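PDB 2O3I: DUF917 domain-containing protein from Chromobacterium violaceum, which is of unknown function but carries N- and C-terminal S-Me-THD-like domains, which place it in the DUF917 family. Local coordinates for residues S8-L13 with H33-F38; L13-C18 with R234-G239; L112-A117 with G224-A229; P71-Q76 with G201-L206. The protein carries 2 engineered substitutions. One frame throughout, in Å; residues are numbered along the deposited sequence.

Contact 1. Residues S8-L13 with H33-F38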
loop_
_atom_site.group_PDB
_atom_site.type_symbol
_atom_site.label_atom_id
_atom_site.label_comp_id
_atom_site.label_asym_id
_atom_site.label_seq_id
_atom_site.Cartn_x
_atom_site.Cartn_y
_atom_site.Cartn_z
ATOM N N SER A 8 36.810 -3.936 8.688
ATOM C CA SER A 8 37.486 -4.961 7.896
ATOM C C SER A 8 36.816 -6.335 7.972
ATOM O O SER A 8 37.115 -7.221 7.177
ATOM C CB SER A 8 38.950 -5.069 8.315
ATOM O OG SER A 8 39.059 -5.557 9.633
ATOM N N ASP A 9 35.901 -6.510 8.920
ATOM C CA ASP A 9 35.189 -7.781 9.048
ATOM C C ASP A 9 33.968 -7.856 8.119
ATOM O O ASP A 9 33.420 -8.933 7.894
ATOM C CB ASP A 9 34.707 -7.996 10.484
ATOM C CG ASP A 9 35.842 -8.208 11.460
ATOM O OD1 ASP A 9 36.874 -8.788 11.059
ATOM O OD2 ASP A 9 35.689 -7.807 12.636
ATOM N N LEU A 10 33.543 -6.718 7.582
ATOM C CA LEU A 10 32.371 -6.697 6.717
ATOM C C LEU A 10 32.574 -7.405 5.381
ATOM O O LEU A 10 31.640 -8.006 4.849
ATOM C CB LEU A 10 31.913 -5.251 6.475
ATOM C CG LEU A 10 31.544 -4.448 7.728
ATOM C CD1 LEU A 10 31.064 -3.080 7.322
ATOM C CD2 LEU A 10 30.455 -5.178 8.522
ATOM N N GLU A 11 33.788 -7.344 4.843
ATOM C CA GLU A 11 34.072 -7.981 3.560
ATOM C C GLU A 11 33.969 -9.500 3.652
ATOM O O GLU A 11 33.311 -10.132 2.823
ATOM C CB GLU A 11 35.455 -7.564 3.045
ATOM C CG GLU A 11 35.952 -8.359 1.845
ATOM C CD GLU A 11 35.059 -8.236 0.609
ATOM O OE1 GLU A 11 35.302 -8.978 -0.365
ATOM O OE2 GLU A 11 34.126 -7.408 0.598
ATOM N N PRO A 12 34.623 -10.115 4.653
ATOM C CA PRO A 12 34.505 -11.575 4.727
ATOM C C PRO A 12 33.098 -12.008 5.134
ATOM O O PRO A 12 32.614 -13.069 4.730
ATOM C CB PRO A 12 35.557 -11.957 5.772
ATOM C CG PRO A 12 35.656 -10.742 6.634
ATOM C CD PRO A 12 35.615 -9.614 5.620
ATOM N N LEU A 13 32.451 -11.174 5.938
ATOM C CA LEU A 13 31.103 -11.440 6.425
ATOM C C LEU A 13 30.099 -11.514 5.282
ATOM O O LEU A 13 29.253 -12.404 5.236
ATOM C CB LEU A 13 30.681 -10.336 7.404
ATOM C CG LEU A 13 29.246 -10.366 7.938
ATOM C CD1 LEU A 13 28.947 -11.699 8.614
ATOM C CD2 LEU A 13 29.060 -9.217 8.908
ATOM N N HIS A 33 29.219 -1.587 -1.318
ATOM C CA HIS A 33 28.991 -0.158 -1.438
ATOM C C HIS A 33 28.712 0.449 -0.070
ATOM O O HIS A 33 29.181 1.546 0.243
ATOM C CB HIS A 33 27.801 0.110 -2.357
ATOM C CG HIS A 33 28.130 0.023 -3.814
ATOM N ND1 HIS A 33 27.162 -0.099 -4.788
ATOM C CD2 HIS A 33 29.318 0.050 -4.463
ATOM C CE1 HIS A 33 27.741 -0.147 -5.975
ATOM N NE2 HIS A 33 29.048 -0.059 -5.806
ATOM N N LEU A 34 27.940 -0.267 0.741
ATOM C CA LEU A 34 27.588 0.208 2.074
ATOM C C LEU A 34 28.748 0.087 3.061
ATOM O O LEU A 34 29.002 1.002 3.853
ATOM C CB LEU A 34 26.378 -0.563 2.605
ATOM C CG LEU A 34 25.012 -0.253 1.990
ATOM C CD1 LEU A 34 23.981 -1.234 2.515
ATOM C CD2 LEU A 34 24.607 1.178 2.339
ATOM N N ALA A 35 29.448 -1.041 3.005
ATOM C CA ALA A 35 30.577 -1.292 3.897
ATOM C C ALA A 35 31.756 -0.350 3.647
ATOM O O ALA A 35 32.503 -0.023 4.571
ATOM C CB ALA A 35 31.030 -2.738 3.760
ATOM N N ALA A 36 31.920 0.085 2.402
ATOM C CA ALA A 36 33.016 0.982 2.052
ATOM C C ALA A 36 33.012 2.276 2.859
ATOM O O ALA A 36 34.066 2.869 3.085
ATOM C CB ALA A 36 32.967 1.307 0.567
ATOM N N ASN A 37 31.832 2.712 3.299
ATOM C CA ASN A 37 31.720 3.951 4.064
ATOM C C ASN A 37 31.624 3.780 5.575
ATOM O O ASN A 37 31.411 4.758 6.293
ATOM C CB ASN A 37 30.513 4.768 3.587
ATOM C CG ASN A 37 30.702 5.328 2.190
ATOM O OD1 ASN A 37 31.656 6.064 1.927
ATOM N ND2 ASN A 37 29.788 4.985 1.287
ATOM N N PHE A 38 31.768 2.553 6.064
ATOM C CA PHE A 38 31.688 2.320 7.500
ATOM C C PHE A 38 33.005 2.648 8.184
ATOM O O PHE A 38 34.011 1.981 7.974
ATOM C CB PHE A 38 31.328 0.864 7.804
ATOM C CG PHE A 38 31.177 0.569 9.278
ATOM C CD1 PHE A 38 31.750 -0.569 9.833
ATOM C CD2 PHE A 38 30.451 1.420 10.108
ATOM C CE1 PHE A 38 31.609 -0.855 11.193
ATOM C CE2 PHE A 38 30.306 1.140 11.471
ATOM C CZ PHE A 38 30.888 0.000 12.010
#

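Contact 2. Residues L13-C18 with R234-G239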
loop_
_atom_site.group_PDB
_atom_site.type_symbol
_atom_site.label_atom_id
_atom_site.label_comp_id
_atom_site.label_asym_id
_atom_site.label_seq_id
_atom_site.Cartn_x
_atom_site.Cartn_y
_atom_site.Cartn_z
ATOM N N LEU A 13 32.451 -11.174 5.938
ATOM C CA LEU A 13 31.103 -11.440 6.425
ATOM C C LEU A 13 30.099 -11.514 5.282
ATOM O O LEU A 13 29.253 -12.404 5.236
ATOM C CB LEU A 13 30.681 -10.336 7.404
ATOM C CG LEU A 13 29.246 -10.366 7.938
ATOM C CD1 LEU A 13 28.947 -11.699 8.614
ATOM C CD2 LEU A 13 29.060 -9.217 8.908
ATOM N N LEU A 14 30.186 -10.567 4.362
ATOM C CA LEU A 14 29.262 -10.549 3.248
ATOM C C LEU A 14 29.553 -11.701 2.296
ATOM O O LEU A 14 28.632 -12.258 1.708
ATOM C CB LEU A 14 29.324 -9.194 2.533
ATOM C CG LEU A 14 30.627 -8.704 1.910
ATOM C CD1 LEU A 14 30.706 -9.161 0.448
ATOM C CD2 LEU A 14 30.661 -7.171 1.994
ATOM N N GLN A 15 30.826 -12.069 2.167
ATOM C CA GLN A 15 31.219 -13.171 1.289
ATOM C C GLN A 15 30.599 -14.474 1.770
ATOM O O GLN A 15 29.978 -15.207 0.994
ATOM C CB GLN A 15 32.738 -13.342 1.266
ATOM C CG GLN A 15 33.507 -12.224 0.585
ATOM C CD GLN A 15 34.404 -12.737 -0.528
ATOM O OE1 GLN A 15 35.405 -12.109 -0.872
ATOM N NE2 GLN A 15 34.039 -13.877 -1.106
ATOM N N GLY A 16 30.785 -14.752 3.059
ATOM C CA GLY A 16 30.253 -15.966 3.645
ATOM C C GLY A 16 28.741 -15.979 3.594
ATOM O O GLY A 16 28.139 -16.999 3.262
ATOM N N ALA A 17 28.134 -14.837 3.914
ATOM C CA ALA A 17 26.679 -14.699 3.919
ATOM C C ALA A 17 26.098 -14.900 2.526
ATOM O O ALA A 17 24.983 -15.407 2.384
ATOM C CB ALA A 17 26.271 -13.319 4.469
ATOM N N CYS A 18 26.855 -14.487 1.511
ATOM C CA CYS A 18 26.431 -14.636 0.123
ATOM C C CYS A 18 26.309 -16.128 -0.191
ATOM O O CYS A 18 25.320 -16.567 -0.784
ATOM C CB CYS A 18 27.449 -13.977 -0.819
ATOM S SG CYS A 18 27.085 -14.155 -2.610
ATOM N N ARG A 234 36.124 -15.428 6.015
ATOM C CA ARG A 234 37.536 -15.262 6.311
ATOM C C ARG A 234 38.356 -16.298 5.546
ATOM O O ARG A 234 39.400 -15.975 4.983
ATOM C CB ARG A 234 37.779 -15.391 7.820
ATOM C CG ARG A 234 37.439 -14.120 8.593
ATOM C CD ARG A 234 37.514 -14.315 10.103
ATOM N NE ARG A 234 37.354 -13.038 10.797
ATOM C CZ ARG A 234 37.266 -12.899 12.116
ATOM N NH1 ARG A 234 37.319 -13.962 12.907
ATOM N NH2 ARG A 234 37.137 -11.692 12.644
ATOM N N ALA A 235 37.877 -17.535 5.518
ATOM C CA ALA A 235 38.589 -18.594 4.814
ATOM C C ALA A 235 38.594 -18.321 3.306
ATOM O O ALA A 235 39.564 -18.628 2.616
ATOM C CB ALA A 235 37.939 -19.939 5.108
ATOM N N LEU A 236 37.509 -17.735 2.804
ATOM C CA LEU A 236 37.400 -17.416 1.384
ATOM C C LEU A 236 38.363 -16.295 1.021
ATOM O O LEU A 236 39.123 -16.390 0.044
ATOM C CB LEU A 236 35.967 -16.987 1.045
ATOM C CG LEU A 236 34.925 -18.116 1.012
ATOM C CD1 LEU A 236 33.538 -17.536 0.925
ATOM C CD2 LEU A 236 35.200 -19.036 -0.170
ATOM N N GLN A 237 38.321 -15.234 1.822
ATOM C CA GLN A 237 39.163 -14.071 1.609
ATOM C C GLN A 237 40.641 -14.460 1.699
ATOM O O GLN A 237 41.473 -13.949 0.945
ATOM C CB GLN A 237 38.806 -13.005 2.651
ATOM C CG GLN A 237 39.575 -11.700 2.553
ATOM C CD GLN A 237 39.148 -10.694 3.626
ATOM O OE1 GLN A 237 38.738 -11.070 4.726
ATOM N NE2 GLN A 237 39.264 -9.414 3.311
ATOM N N ASP A 238 40.958 -15.374 2.609
ATOM C CA ASP A 238 42.332 -15.829 2.802
ATOM C C ASP A 238 42.814 -16.856 1.760
ATOM O O ASP A 238 43.946 -17.335 1.836
ATOM C CB ASP A 238 42.506 -16.424 4.209
ATOM C CG ASP A 238 42.244 -15.411 5.317
ATOM O OD1 ASP A 238 42.419 -14.193 5.088
ATOM O OD2 ASP A 238 41.879 -15.840 6.431
ATOM N N GLY A 239 41.954 -17.202 0.805
ATOM C CA GLY A 239 42.325 -18.163 -0.226
ATOM C C GLY A 239 42.528 -19.596 0.240
ATOM O O GLY A 239 43.361 -20.318 -0.319
#

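Contact 3. Residues L112-A117 with G224-A229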
loop_
_atom_site.group_PDB
_atom_site.type_symbol
_atom_site.label_atom_id
_atom_site.label_comp_id
_atom_site.label_asym_id
_atom_site.label_seq_id
_atom_site.Cartn_x
_atom_site.Cartn_y
_atom_site.Cartn_z
ATOM N N LEU A 112 23.624 -8.648 2.007
ATOM C CA LEU A 112 23.087 -7.392 2.540
ATOM C C LEU A 112 22.579 -7.464 3.973
ATOM O O LEU A 112 22.840 -6.570 4.787
ATOM C CB LEU A 112 21.926 -6.904 1.684
ATOM C CG LEU A 112 22.144 -5.856 0.604
ATOM C CD1 LEU A 112 20.761 -5.471 0.078
ATOM C CD2 LEU A 112 22.879 -4.624 1.161
ATOM N N GLY A 113 21.827 -8.523 4.247
ATOM C CA GLY A 113 21.230 -8.740 5.550
ATOM C C GLY A 113 22.039 -8.417 6.782
ATOM O O GLY A 113 21.645 -7.562 7.580
ATOM N N PHE A 114 23.163 -9.100 6.954
ATOM C CA PHE A 114 23.979 -8.868 8.125
ATOM C C PHE A 114 24.627 -7.482 8.087
ATOM O O PHE A 114 24.708 -6.807 9.112
ATOM C CB PHE A 114 25.031 -9.982 8.260
ATOM C CG PHE A 114 24.441 -11.345 8.538
ATOM C CD1 PHE A 114 23.680 -11.572 9.681
ATOM C CD2 PHE A 114 24.641 -12.402 7.654
ATOM C CE1 PHE A 114 23.121 -12.838 9.942
ATOM C CE2 PHE A 114 24.089 -13.673 7.901
ATOM C CZ PHE A 114 23.329 -13.887 9.047
ATOM N N VAL A 115 25.059 -7.052 6.905
ATOM C CA VAL A 115 25.697 -5.748 6.739
ATOM C C VAL A 115 24.761 -4.621 7.177
ATOM O O VAL A 115 25.123 -3.796 8.018
ATOM C CB VAL A 115 26.128 -5.534 5.260
ATOM C CG1 VAL A 115 26.758 -4.154 5.076
ATOM C CG2 VAL A 115 27.121 -6.617 4.853
ATOM N N VAL A 116 23.554 -4.597 6.616
ATOM C CA VAL A 116 22.575 -3.576 6.960
ATOM C C VAL A 116 22.316 -3.560 8.472
ATOM O O VAL A 116 22.402 -2.517 9.114
ATOM C CB VAL A 116 21.240 -3.801 6.172
ATOM C CG1 VAL A 116 20.121 -2.913 6.727
ATOM C CG2 VAL A 116 21.456 -3.482 4.684
ATOM N N ALA A 117 22.013 -4.717 9.043
ATOM C CA ALA A 117 21.758 -4.795 10.475
ATOM C C ALA A 117 22.943 -4.252 11.267
ATOM O O ALA A 117 22.764 -3.512 12.241
ATOM C CB ALA A 117 21.473 -6.242 10.888
ATOM N N GLY A 224 23.575 -18.468 15.344
ATOM C CA GLY A 224 24.989 -18.447 15.002
ATOM C C GLY A 224 25.229 -18.286 13.516
ATOM O O GLY A 224 26.310 -18.578 13.020
ATOM N N THR A 225 24.218 -17.794 12.808
ATOM C CA THR A 225 24.307 -17.614 11.363
ATOM C C THR A 225 25.234 -16.484 10.943
ATOM O O THR A 225 25.844 -16.539 9.874
ATOM C CB THR A 225 22.921 -17.356 10.770
ATOM O OG1 THR A 225 22.363 -16.170 11.355
ATOM C CG2 THR A 225 22.006 -18.546 11.045
ATOM N N LEU A 226 25.347 -15.455 11.774
ATOM C CA LEU A 226 26.226 -14.353 11.429
ATOM C C LEU A 226 27.681 -14.800 11.604
ATOM O O LEU A 226 28.503 -14.612 10.703
ATOM C CB LEU A 226 25.921 -13.123 12.294
ATOM C CG LEU A 226 26.567 -11.805 11.842
ATOM C CD1 LEU A 226 25.778 -10.640 12.396
ATOM C CD2 LEU A 226 28.028 -11.743 12.280
ATOM N N SER A 227 27.997 -15.406 12.746
ATOM C CA SER A 227 29.364 -15.853 12.990
ATOM C C SER A 227 29.862 -16.921 12.000
ATOM O O SER A 227 31.015 -16.879 11.560
ATOM C CB SER A 227 29.513 -16.341 14.436
ATOM O OG SER A 227 28.458 -17.200 14.811
ATOM N N ARG A 228 29.008 -17.872 11.635
ATOM C CA ARG A 228 29.446 -18.883 10.684
ATOM C C ARG A 228 29.667 -18.224 9.313
ATOM O O ARG A 228 30.527 -18.640 8.546
ATOM C CB ARG A 228 28.425 -20.019 10.574
ATOM C CG ARG A 228 27.148 -19.620 9.913
ATOM C CD ARG A 228 26.418 -20.813 9.323
ATOM N NE ARG A 228 25.410 -20.317 8.398
ATOM C CZ ARG A 228 24.316 -20.974 8.043
ATOM N NH1 ARG A 228 24.075 -22.179 8.531
ATOM N NH2 ARG A 228 23.452 -20.401 7.217
ATOM N N ALA A 229 28.891 -17.192 9.007
ATOM C CA ALA A 229 29.063 -16.491 7.738
ATOM C C ALA A 229 30.433 -15.818 7.736
ATOM O O ALA A 229 31.121 -15.800 6.715
ATOM C CB ALA A 229 27.972 -15.446 7.550
#

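Contact 4. Residues P71-Q76 with G201-L206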
loop_
_atom_site.group_PDB
_atom_site.type_symbol
_atom_site.label_atom_id
_atom_site.label_comp_id
_atom_site.label_asym_id
_atom_site.label_seq_id
_atom_site.Cartn_x
_atom_site.Cartn_y
_atom_site.Cartn_z
ATOM N N PRO A 71 16.855 -4.289 -6.700
ATOM C CA PRO A 71 18.312 -4.256 -6.538
ATOM C C PRO A 71 18.959 -3.101 -7.294
ATOM O O PRO A 71 19.934 -2.518 -6.830
ATOM C CB PRO A 71 18.748 -5.617 -7.071
ATOM C CG PRO A 71 17.606 -6.499 -6.671
ATOM C CD PRO A 71 16.406 -5.649 -7.061
ATOM N N ASP A 72 18.410 -2.776 -8.460
ATOM C CA ASP A 72 18.933 -1.685 -9.282
ATOM C C ASP A 72 19.082 -0.400 -8.468
ATOM O O ASP A 72 20.088 0.311 -8.577
ATOM C CB ASP A 72 18.006 -1.434 -10.477
ATOM C CG ASP A 72 18.181 -2.465 -11.581
ATOM O OD1 ASP A 72 18.315 -3.667 -11.261
ATOM O OD2 ASP A 72 18.176 -2.077 -12.769
ATOM N N ALA A 73 18.071 -0.113 -7.654
ATOM C CA ALA A 73 18.070 1.081 -6.820
ATOM C C ALA A 73 18.970 0.904 -5.602
ATOM O O ALA A 73 19.686 1.824 -5.207
ATOM C CB ALA A 73 16.644 1.404 -6.377
ATOM N N ILE A 74 18.941 -0.286 -5.015
ATOM C CA ILE A 74 19.751 -0.565 -3.838
ATOM C C ILE A 74 21.256 -0.560 -4.141
ATOM O O ILE A 74 22.064 -0.225 -3.273
ATOM C CB ILE A 74 19.314 -1.905 -3.193
ATOM C CG1 ILE A 74 17.828 -1.818 -2.816
ATOM C CG2 ILE A 74 20.139 -2.191 -1.946
ATOM C CD1 ILE A 74 17.218 -3.106 -2.303
ATOM N N ASN A 75 21.632 -0.907 -5.370
ATOM C CA ASN A 75 23.044 -0.917 -5.757
ATOM C C ASN A 75 23.631 0.492 -5.813
ATOM O O ASN A 75 24.826 0.656 -6.031
ATOM C CB ASN A 75 23.242 -1.576 -7.131
ATOM C CG ASN A 75 23.249 -3.096 -7.066
ATOM O OD1 ASN A 75 23.977 -3.694 -6.273
ATOM N ND2 ASN A 75 22.447 -3.727 -7.914
ATOM N N GLN A 76 22.794 1.503 -5.615
ATOM C CA GLN A 76 23.248 2.889 -5.675
ATOM C C GLN A 76 23.432 3.522 -4.302
ATOM O O GLN A 76 24.036 4.587 -4.171
ATOM C CB GLN A 76 22.252 3.721 -6.484
ATOM C CG GLN A 76 22.035 3.225 -7.909
ATOM C CD GLN A 76 20.970 4.024 -8.641
ATOM O OE1 GLN A 76 21.040 5.256 -8.707
ATOM N NE2 GLN A 76 19.976 3.328 -9.197
ATOM N N GLY A 201 11.212 5.395 -4.634
ATOM C CA GLY A 201 12.180 5.157 -5.686
ATOM C C GLY A 201 12.494 3.688 -5.883
ATOM O O GLY A 201 13.642 3.319 -6.137
ATOM N N GLN A 202 11.466 2.853 -5.749
ATOM C CA GLN A 202 11.573 1.404 -5.920
ATOM C C GLN A 202 12.292 0.623 -4.812
ATOM O O GLN A 202 12.522 -0.582 -4.958
ATOM C CB GLN A 202 12.221 1.085 -7.272
ATOM C CG GLN A 202 11.530 1.743 -8.472
ATOM C CD GLN A 202 10.052 1.392 -8.577
ATOM O OE1 GLN A 202 9.687 0.239 -8.830
ATOM N NE2 GLN A 202 9.195 2.388 -8.379
ATOM N N PHE A 203 12.646 1.289 -3.715
ATOM C CA PHE A 203 13.314 0.614 -2.597
ATOM C C PHE A 203 13.146 1.398 -1.302
ATOM O O PHE A 203 12.695 2.548 -1.311
ATOM C CB PHE A 203 14.813 0.417 -2.867
ATOM C CG PHE A 203 15.656 1.633 -2.564
ATOM C CD1 PHE A 203 15.597 2.766 -3.374
ATOM C CD2 PHE A 203 16.495 1.649 -1.454
ATOM C CE1 PHE A 203 16.362 3.897 -3.077
ATOM C CE2 PHE A 203 17.262 2.775 -1.150
ATOM C CZ PHE A 203 17.196 3.901 -1.963
ATOM N N GLY A 204 13.516 0.775 -0.188
ATOM C CA GLY A 204 13.400 1.447 1.091
ATOM C C GLY A 204 13.770 0.595 2.289
ATOM O O GLY A 204 13.866 -0.629 2.191
ATOM N N GLY A 205 13.988 1.252 3.424
ATOM C CA GLY A 205 14.321 0.532 4.628
ATOM C C GLY A 205 13.074 -0.079 5.231
ATOM O O GLY A 205 11.971 0.480 5.124
ATOM N N LEU A 206 13.236 -1.239 5.859
ATOM C CA LEU A 206 12.113 -1.913 6.499
ATOM C C LEU A 206 12.439 -2.276 7.937
ATOM O O LEU A 206 13.553 -2.696 8.252
ATOM C CB LEU A 206 11.740 -3.186 5.731
ATOM C CG LEU A 206 10.809 -4.185 6.429
ATOM C CD1 LEU A 206 9.427 -3.571 6.633
ATOM C CD2 LEU A 206 10.717 -5.450 5.586
#

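Contact 1. Residues S8-L13 with H33-F38
Leu10 reaches from helix 10-19 to Ala35 of helix 28-35 and to Phe38 in the turn that follows, giving apolar packing between two helices that follow each other in the chain. The tight part centres on one methyl group. Leu10 CD1 lies 3.6 Å from Ala35 CB, and its distance to Phe38 CD1 is also 3.6 Å. Leu10 CB is 3.8 Å from Ala35 CB, and the CA atoms of these two residues are the nearest pair across the segments, 6.4 Å apart. The Leu10 and Phe38 side chains cross at about a right angle, with the methyl approaching the ring obliquely. Beyond it the ring meets Tyr44 edge-to-face and touches Leu119 and Ala122 of helix 111-124.

The other flank is looser and more polar. Ser8 and Ala36 are exposed and point away from the opposing segment, while Glu11 turns aside to form a salt bridge with Arg32. Phe38 is delivered to the apolar side by a type I turn from Ala35 and by its own torsion, CG anti to the backbone N (chi1 -178°). That turn is closed by Phe38 N, which donates to Ala35 O at 3.1 Å.

Contact 2. Residues L13-C18 with R234-G239
The last turn of helix 225-237, finished by a Schellman motif, sets Leu236 against Gln15 and Gly16 of helix 10-19. Evidence for the motif is the positive phi of Gly239 (68°) together with bonds back into the final turn, among them Gly239 N to Leu236 O at 3.0 Å. Just before it, Asp238 N still donates in regular helical fashion to Arg234 O at 2.9 Å.

The contact is loose van der Waals packing, with no hydrogen bond between the segments. Leu236 has CG beside its backbone N (chi1 -74°) and an extended second torsion, which together carry CD1 toward helix 10-19. CD1 comes within 4.3 Å of Gln15 CB and 4.5 Å of Gly16 N. The nearest CA atoms, those of Gln15 and Leu236, are 7.5 Å apart, and only 133 Å² is buried in all, both sides summed.

Val331 touches both Gln15 and Leu236, while Met28 and Arg32 of helix 28-35 also touch Gln15. One turn earlier along helix 10-19, Glu11 and Pro12 meet Gln237, and Pro12 also meets Arg234. Leu13 and Ala17 pack on Ala229, so helix 10-19 is wedged between helices 28-35 and 225-237.

Contact 3. Residues L112-A117 with G224-A229
Thr225 OG1 is hydrogen-bonded to Asp132 OD1 and also lies 3.4 Å from Phe114 CZ, at the edge of the phenyl ring and near its plane. The hydroxyl stands between the backbone N and the carbonyl carbon of its own residue (chi1 60°), which turns it toward both neighbours. Thus the first turn of helix 225-237 meets helix 111-124 through a single aromatic side chain. The axes of the short segments approach to 11.1 Å with a signed crossing angle of -110°, a wide separation that the ring of Phe114 bridges.

Leu226 occupies one face of that ring. Its CA is 3.9 Å from the Phe114 ring centroid and 19° off the ring normal, a CH-pi contact, and its CB lies over the same face. The two side chains slide past each other in opposite directions, bringing Leu226 CD1 to 3.6 Å from Phe114 CD1. Ala229, about one turn further on, adds a more distant and oblique touch, with CB 4.3 Å from Phe114 CE2. Ala17 of helix 10-19 also packs on Phe114.

Gly224 holds the N-cap position of helix 225-237. Near this helix start Asp130 bonds to Ser227 OG and, weakly, to Leu226 N. The buried hydroxyl of Thr225 therefore has its hydrogen-bond partner in Asp132 OD1, whereas its meeting with Phe114 is only an edge contact. The ring is used in two chemically distinct ways: its weakly positive rim faces an oxygen, and its electron-rich face receives a backbone C-H that the flanking amides would tend to polarise.

Contact 4. Residues P71-Q76 with G201-L206
Ala73 and Ile74, on the short helix 71-74, pack against Phe203 at the start of strand 203-211. The motif is a helical turn following strand 61-69 of the mixed sheet and folding back over the neighbouring antiparallel strand; backbone bonding of Met68 with Gly204 pairs the strands, and that of Ala70 with Gln202 continues it just past their ends.

Taken in order, Pro71 opens the turn, and its O accepts Asn75 N at 2.8 Å. Asp72 leaves its carbonyl to a later residue. Ala73 is the closest to the strand: its CB sits 3.5 Å from Phe203 CD1 and 3.6 Å from Gly201 O, the latter oxygen lying in the plane of the Phe203 ring at its edge. The carbonyl carbon of Ala73 lies over a face of the same ring. Phe203 adopts a first torsion of 82°, with CG between its backbone N and carbonyl carbon, and this swings the ring over the helix. Ile74 comes at it obliquely, CG1 being 3.8 Å from Phe203 CB; Ile74 also touches Ser30 of helix 28-35. Asn75 faces that helix region too, bonding Thr27 through OD1.

The Gln76 side chain folds back over the turn. Gln76 NE2 donates to Asp72 O over 3.1 Å in a nearly straight bond (169°), approaching from 42° above the carbonyl plane.

In the fold
Contacts 1, 2 and 3 form one connected helical cluster, each pair of centres being 12 Å apart. Contacts 1 and 2 share Leu13, and a long, weak ion pair links Asp9 OD1 to Arg234 NH2 (3.3 Å). Leu13 also reaches contact 3, where its CD1 is 3.6 Å from Leu226 O, while Ala17 CB touches Phe114 CD2 at 3.7 Å. Contact 4 lies at the edge of this cluster, its centre 24 Å from that of contact 2, but Ile74 CG2 meets Leu112 CD1 at 3.9 Å. Contacts 2, 3 and 4 each join the N-terminal to the C-terminal family region, whereas contact 1 stays within the first.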